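Side-chain contacts in transcriptional regulator, AraC family (Pseudomonas putida, PDB 3GRA), which probably acts as a sequence-specific DNA-binding transcription factor, this chain being its DJ-1/PfpI-like domain without the AraC-type helix-turn-helix part that would bind DNA: residues A[105-110]-A[162-167]; A[114-119]-A[136-141]; A[170-175]-A[179-184]. One frame throughout, in Å; residues are numbered along the deposited sequence.

Contact 1: A[105-110]-A[162-167]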
# COMPACT_ATOMS: atom_id res chain seq x y z
N GLY A 105 -2.68 4.37 -17.37
CA GLY A 105 -1.86 3.35 -16.74
C GLY A 105 -2.57 2.22 -16.01
O GLY A 105 -3.80 2.25 -15.85
N GLY A 106 -1.78 1.24 -15.57
CA GLY A 106 -2.32 0.09 -14.85
C GLY A 106 -1.28 -0.64 -14.00
O GLY A 106 -0.16 -0.89 -14.46
N LEU A 107 -1.66 -0.99 -12.77
CA LEU A 107 -0.77 -1.71 -11.85
C LEU A 107 -1.33 -3.10 -11.62
O LEU A 107 -2.56 -3.28 -11.55
CB LEU A 107 -0.65 -0.95 -10.51
CG LEU A 107 -0.27 0.54 -10.59
CD1 LEU A 107 -0.23 1.13 -9.18
CD2 LEU A 107 1.10 0.74 -11.30
N TRP A 108 -0.44 -4.08 -11.49
CA TRP A 108 -0.79 -5.49 -11.29
C TRP A 108 -1.44 -6.02 -12.57
O TRP A 108 -0.75 -6.56 -13.42
CB TRP A 108 -1.70 -5.68 -10.08
CG TRP A 108 -1.74 -7.12 -9.63
CD1 TRP A 108 -2.53 -8.11 -10.13
CD2 TRP A 108 -0.87 -7.74 -8.68
NE1 TRP A 108 -2.20 -9.32 -9.55
CE2 TRP A 108 -1.19 -9.12 -8.65
CE3 TRP A 108 0.16 -7.26 -7.84
CZ2 TRP A 108 -0.51 -10.03 -7.83
CZ3 TRP A 108 0.83 -8.17 -7.01
CH2 TRP A 108 0.49 -9.54 -7.02
N ASN A 109 -2.76 -5.87 -12.72
CA ASN A 109 -3.44 -6.29 -13.95
C ASN A 109 -4.30 -5.20 -14.55
O ASN A 109 -5.12 -5.45 -15.43
CB ASN A 109 -4.30 -7.54 -13.73
CG ASN A 109 -5.26 -7.40 -12.59
OD1 ASN A 109 -5.91 -6.36 -12.42
ND2 ASN A 109 -5.36 -8.45 -11.78
N GLY A 110 -4.09 -3.96 -14.11
CA GLY A 110 -4.87 -2.86 -14.66
C GLY A 110 -4.76 -2.78 -16.18
O GLY A 110 -5.65 -2.27 -16.85
N ASN A 162 7.23 -4.14 -7.37
CA ASN A 162 8.52 -3.60 -7.78
C ASN A 162 8.41 -2.94 -9.14
O ASN A 162 9.00 -1.90 -9.37
CB ASN A 162 9.59 -4.70 -7.81
CG ASN A 162 10.97 -4.14 -8.14
OD1 ASN A 162 11.59 -4.54 -9.12
ND2 ASN A 162 11.44 -3.21 -7.32
N GLY A 163 7.64 -3.55 -10.05
CA GLY A 163 7.44 -2.99 -11.37
C GLY A 163 6.78 -1.62 -11.25
O GLY A 163 7.08 -0.70 -12.02
N ALA A 164 5.89 -1.49 -10.27
CA ALA A 164 5.19 -0.24 -10.03
C ALA A 164 6.15 0.82 -9.48
O ALA A 164 6.02 2.00 -9.81
CB ALA A 164 4.04 -0.46 -9.04
N MSE A 165 7.09 0.42 -8.65
CA MSE A 165 8.06 1.38 -8.12
C MSE A 165 8.92 1.89 -9.29
O MSE A 165 9.14 3.08 -9.42
CB MSE A 165 8.96 0.75 -7.04
CG MSE A 165 10.01 1.72 -6.43
SE MSE A 165 11.18 0.92 -5.25
CE MSE A 165 12.33 0.21 -6.42
N GLU A 166 9.38 0.97 -10.14
CA GLU A 166 10.19 1.36 -11.29
C GLU A 166 9.37 2.21 -12.26
O GLU A 166 9.88 3.16 -12.84
CB GLU A 166 10.72 0.13 -12.04
CG GLU A 166 11.77 -0.71 -11.30
CD GLU A 166 13.05 0.05 -10.98
OE1 GLU A 166 13.40 0.99 -11.73
OE2 GLU A 166 13.72 -0.32 -10.00
N LEU A 167 8.10 1.87 -12.42
CA LEU A 167 7.23 2.59 -13.33
C LEU A 167 7.13 4.07 -12.95
O LEU A 167 7.29 4.93 -13.81
CB LEU A 167 5.83 1.96 -13.36
CG LEU A 167 4.85 2.53 -14.39
CD1 LEU A 167 5.29 2.16 -15.80
CD2 LEU A 167 3.45 1.97 -14.12
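Leu107 lies at the end of strand 103-107, and it reaches across to Ala164 and Leu167 on helix 161-176, joining an inner strand of the central sheet to a helix laid against it. This is the alpha/beta sandwich of the DJ-1/PfpI family, and the contact is a buried one near the middle of the chain.

The contact is entirely apolar, with no hydrogen bond from one segment to the other. On the strand side a single methyl does the work: Leu107 CD2 stands 3.9 Å from Ala164 CB. The two helix residues are three positions apart, so both face the sheet. Leu167 extends from the helix with CG anti to its backbone N (chi1 -174°), and its side chain meets that of Leu107 at a slant. Around this core, Ala158 of the neighbouring strand 155-158 touches all three side chains. Ser20 and Val23 of helix 18-34 come against Leu107 and Ala164 respectively.

Backbone bonds hold the two platforms. Gly105 and Leu107 pair with strand 74-78, while Gly106 pairs with strand 155-158. On the helix, Leu167 N bonds to Gly163 O at 2.8 Å, within a regular turn.

Beyond Leu107 the chain turns sharply into helix 110-117. Trp108 takes a positive phi of 68° at this elbow between strand and helix, the place where many members of the wider family carry a nucleophilic cysteine. Its ring stacks with that of His128. The turn is tied by Gly110 N, which bonds to Leu107 O at 3.1 Å. Back at the interface, the same Leu107 CD2 that meets Ala164 also lies 3.9 Å from Leu167 CD2.

Contact 2: A[114-119]-A[136-141]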
# COMPACT_ATOMS: atom_id res chain seq x y z
N LEU A 114 -7.17 -1.58 -19.60
CA LEU A 114 -6.77 -0.67 -20.67
C LEU A 114 -6.84 -1.47 -21.97
O LEU A 114 -7.15 -0.93 -23.03
CB LEU A 114 -5.33 -0.20 -20.44
CG LEU A 114 -5.11 0.93 -19.42
CD1 LEU A 114 -5.94 0.70 -18.17
CD2 LEU A 114 -3.62 1.01 -19.09
N GLY A 115 -6.57 -2.77 -21.87
CA GLY A 115 -6.62 -3.63 -23.05
C GLY A 115 -8.03 -3.75 -23.60
O GLY A 115 -8.27 -3.54 -24.79
N ARG A 116 -8.98 -4.10 -22.73
CA ARG A 116 -10.37 -4.26 -23.11
C ARG A 116 -10.95 -2.95 -23.64
O ARG A 116 -11.81 -2.95 -24.53
CB ARG A 116 -11.20 -4.72 -21.91
CG ARG A 116 -12.65 -5.07 -22.24
CD ARG A 116 -13.41 -5.41 -20.97
NE ARG A 116 -13.49 -4.25 -20.10
CZ ARG A 116 -13.90 -4.27 -18.83
NH1 ARG A 116 -14.27 -5.40 -18.27
NH2 ARG A 116 -13.92 -3.14 -18.14
N ALA A 117 -10.48 -1.83 -23.10
CA ALA A 117 -10.95 -0.52 -23.52
C ALA A 117 -10.46 -0.16 -24.93
O ALA A 117 -10.99 0.75 -25.56
CB ALA A 117 -10.50 0.54 -22.52
N GLY A 118 -9.45 -0.87 -25.40
CA GLY A 118 -8.90 -0.61 -26.72
C GLY A 118 -7.95 0.58 -26.74
O GLY A 118 -7.80 1.24 -27.77
N VAL A 119 -7.29 0.86 -25.62
CA VAL A 119 -6.37 1.99 -25.55
C VAL A 119 -4.91 1.54 -25.58
O VAL A 119 -4.00 2.35 -25.45
CB VAL A 119 -6.61 2.84 -24.28
CG1 VAL A 119 -8.03 3.36 -24.25
CG2 VAL A 119 -6.32 2.01 -23.02
N SER A 136 -4.31 -10.95 -24.22
CA SER A 136 -3.92 -11.20 -25.60
C SER A 136 -5.14 -11.62 -26.41
O SER A 136 -5.28 -11.25 -27.58
CB SER A 136 -2.87 -12.31 -25.66
OG SER A 136 -1.69 -11.95 -24.97
N GLU A 137 -6.03 -12.39 -25.79
CA GLU A 137 -7.25 -12.87 -26.44
C GLU A 137 -8.21 -11.73 -26.74
O GLU A 137 -8.85 -11.72 -27.79
CB GLU A 137 -7.94 -13.91 -25.56
CG GLU A 137 -7.38 -15.32 -25.70
CD GLU A 137 -7.78 -16.24 -24.55
OE1 GLU A 137 -8.94 -16.16 -24.10
OE2 GLU A 137 -6.93 -17.04 -24.11
N ARG A 138 -8.30 -10.77 -25.82
CA ARG A 138 -9.19 -9.63 -25.98
C ARG A 138 -8.55 -8.45 -26.70
O ARG A 138 -9.26 -7.59 -27.23
CB ARG A 138 -9.69 -9.16 -24.61
CG ARG A 138 -10.62 -10.13 -23.91
CD ARG A 138 -10.83 -9.70 -22.46
NE ARG A 138 -11.91 -10.43 -21.81
CZ ARG A 138 -13.20 -10.23 -22.05
NH1 ARG A 138 -13.59 -9.32 -22.93
NH2 ARG A 138 -14.11 -10.94 -21.39
N SER A 139 -7.23 -8.40 -26.72
CA SER A 139 -6.55 -7.28 -27.37
C SER A 139 -5.34 -7.71 -28.19
O SER A 139 -4.19 -7.44 -27.82
CB SER A 139 -6.13 -6.26 -26.32
OG SER A 139 -5.93 -4.99 -26.89
N PRO A 140 -5.57 -8.37 -29.34
CA PRO A 140 -4.52 -8.85 -30.24
C PRO A 140 -3.49 -7.80 -30.63
O PRO A 140 -2.33 -8.13 -30.88
CB PRO A 140 -5.31 -9.37 -31.44
CG PRO A 140 -6.57 -9.86 -30.82
CD PRO A 140 -6.90 -8.74 -29.85
N GLN A 141 -3.89 -6.54 -30.70
CA GLN A 141 -2.97 -5.47 -31.08
C GLN A 141 -2.06 -4.99 -29.94
O GLN A 141 -1.26 -4.07 -30.13
CB GLN A 141 -3.73 -4.27 -31.65
CG GLN A 141 -4.29 -4.49 -33.04
CD GLN A 141 -4.91 -3.22 -33.62
OE1 GLN A 141 -4.23 -2.20 -33.80
NE2 GLN A 141 -6.20 -3.28 -33.91
O HOH W 1 -6.48 -2.46 -26.62
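Gly115 and Ser139 bring their CA atoms to 5.7 Å where the ends of helices 110-117 and 132-138 draw together. The first helix closes in a Schellman motif: Gly118 turns to a positive phi of 79°, its N bonds to Gly115 O, and Val119 N reaches back to Leu114 O. Ser139 is the first residue past helix 132-138 to leave helical phi/psi.

With no side chain on Gly115, Ser139 can approach the helix backbone. Its OG, swung anti to the backbone N (chi1 -159°), is bridged to Gly115 O by a water, which donates to that carbonyl at 2.8 Å and lies 2.6 Å from Ser139 OG. The hydroxyl also bonds to Thr142 OG1. Alongside, the arginines meet loosely: Arg138 NH1 comes obliquely to within 4.4 Å of Arg116 CD.

Arg116 is committed in another direction, through a salt bridge from NE to Asp91 and a bond from NH1 to Lys86 O. Asp91 has been seen to bind magnesium, though no ion is bound to this chain in the model; a magnesium ion does lie about 4 Å from the Arg116 side chain. Asp91 probably offsets much of the charge of Arg116, which would ease the nearness of Arg138, whose NH1 is 5.8 Å from Arg116 NE.

Contact 3: A[170-175]-A[179-184]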
# COMPACT_ATOMS: atom_id res chain seq x y z
N GLY A 170 10.26 5.79 -13.51
CA GLY A 170 10.39 6.05 -14.93
C GLY A 170 9.66 7.35 -15.25
O GLY A 170 10.12 8.16 -16.05
N LEU A 171 8.53 7.55 -14.58
CA LEU A 171 7.75 8.75 -14.79
C LEU A 171 8.50 9.97 -14.25
O LEU A 171 8.55 11.01 -14.90
CB LEU A 171 6.38 8.63 -14.09
CG LEU A 171 5.45 9.85 -14.17
CD1 LEU A 171 5.25 10.23 -15.64
CD2 LEU A 171 4.09 9.55 -13.52
N VAL A 172 9.07 9.84 -13.05
CA VAL A 172 9.81 10.95 -12.44
C VAL A 172 11.02 11.33 -13.30
O VAL A 172 11.31 12.51 -13.51
CB VAL A 172 10.29 10.56 -11.03
CG1 VAL A 172 11.10 11.71 -10.41
CG2 VAL A 172 9.09 10.23 -10.15
N ARG A 173 11.71 10.32 -13.81
CA ARG A 173 12.88 10.50 -14.66
C ARG A 173 12.53 11.27 -15.94
O ARG A 173 13.24 12.19 -16.34
CB ARG A 173 13.43 9.11 -14.99
CG ARG A 173 14.80 9.04 -15.63
CD ARG A 173 15.26 7.58 -15.66
NE ARG A 173 15.48 7.04 -14.31
CZ ARG A 173 15.05 5.85 -13.89
NH1 ARG A 173 14.35 5.06 -14.70
NH2 ARG A 173 15.33 5.44 -12.66
N ARG A 174 11.41 10.90 -16.56
CA ARG A 174 10.94 11.51 -17.80
C ARG A 174 10.41 12.94 -17.65
O ARG A 174 10.32 13.68 -18.64
CB ARG A 174 9.84 10.62 -18.39
CG ARG A 174 9.00 11.26 -19.49
CD ARG A 174 9.72 11.30 -20.82
NE ARG A 174 8.92 11.96 -21.85
CZ ARG A 174 7.81 11.47 -22.39
NH1 ARG A 174 7.34 10.29 -22.00
NH2 ARG A 174 7.16 12.16 -23.32
N LEU A 175 10.08 13.33 -16.43
CA LEU A 175 9.54 14.66 -16.19
C LEU A 175 10.51 15.64 -15.54
O LEU A 175 10.60 16.79 -15.96
CB LEU A 175 8.28 14.56 -15.32
CG LEU A 175 7.11 13.73 -15.85
CD1 LEU A 175 6.07 13.54 -14.77
CD2 LEU A 175 6.52 14.40 -17.07
N GLY A 179 18.27 13.22 -12.11
CA GLY A 179 18.65 13.78 -10.83
C GLY A 179 17.62 13.56 -9.73
O GLY A 179 17.96 13.06 -8.66
N LEU A 180 16.37 13.91 -10.00
CA LEU A 180 15.31 13.75 -9.00
C LEU A 180 15.04 12.27 -8.73
O LEU A 180 15.00 11.84 -7.58
CB LEU A 180 14.02 14.42 -9.48
CG LEU A 180 12.97 14.70 -8.40
CD1 LEU A 180 13.55 15.65 -7.37
CD2 LEU A 180 11.73 15.31 -9.04
N ALA A 181 14.87 11.49 -9.80
CA ALA A 181 14.59 10.06 -9.67
C ALA A 181 15.67 9.34 -8.88
O ALA A 181 15.38 8.51 -8.02
CB ALA A 181 14.45 9.43 -11.05
N GLU A 182 16.93 9.66 -9.17
CA GLU A 182 18.05 9.04 -8.47
C GLU A 182 17.98 9.42 -7.00
O GLU A 182 18.27 8.60 -6.13
CB GLU A 182 19.38 9.52 -9.07
CG GLU A 182 20.59 8.78 -8.53
CD GLU A 182 21.91 9.47 -8.87
OE1 GLU A 182 22.98 8.86 -8.61
OE2 GLU A 182 21.89 10.62 -9.37
N GLY A 183 17.58 10.66 -6.72
CA GLY A 183 17.49 11.11 -5.35
C GLY A 183 16.34 10.45 -4.61
O GLY A 183 16.45 10.14 -3.42
N VAL A 184 15.23 10.25 -5.32
CA VAL A 184 14.04 9.61 -4.76
C VAL A 184 14.38 8.19 -4.36
O VAL A 184 14.04 7.72 -3.27
CB VAL A 184 12.90 9.56 -5.80
CG1 VAL A 184 11.74 8.74 -5.26
CG2 VAL A 184 12.44 10.97 -6.14
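Val172 and Leu180 meet through first torsions of the same kind, each carrying a branch away from the backbone N. Val172 has CG1 anti to its backbone N (chi1 178°), and Leu180 holds CG likewise anti (chi1 -162°). The two side chains then cross at about a right angle, with Val172 CG1 3.9 Å from Leu180 CD2. CB and CG of Leu180 are only slightly farther from the same methyl, so CG1 rests along the root of the leucine as well as against its branch.

That methyl also presses on the backbone of the second helix, standing 3.8 Å from Ala181 N and just beyond that from Ala181 CB. The small alanine lets the helices come close: the axes of the two short segments approach to 8.0 Å, with 148° between their N-to-C directions, so they run roughly antiparallel. Helices 161-176 and 178-188 form a helical hairpin with a very short connection. The first belongs to the layer packed on the central sheet of the DJ-1/PfpI-type domain, and the second is the last helix of the modelled chain.

Ala181 is turned into the facing helix, where its CB lies 4.0 Å from Arg173 N and 4.1 Å from Arg173 CB. The arginine chain runs on past it and bends at chi3, which leaves NE 4.2 Å from the alanine methyl and the guanidinium oblique to it. Helix 18-34 packs on the apolar side of the hairpin: Val27 lies against Val172, Leu34 against Leu180 and Thr30 against Val184. Phe39, at the start of strand 39-45, packs on Val172 too.

Following the chain from its N terminus, contact 1 opens at strand 103-107 and closes on helix 161-176, 52 residues separating the nearer ends of its segments. Within that long loop, helix 110-117 opens contact 2 and the end of helix 132-138 closes it, so contact 2 is nested in contact 1. The two also touch: Leu114 CD2 packs 3.5 Å from Gly105 C. Contact 3 follows in series, starting farther along helix 161-176 and closing a tight hairpin with helix 178-188. That shared helix connects the sheet core of contact 1 to contact 3, while contacts 2 and 3, with centres about 30 Å apart, lie on opposite sides of the chain's centre.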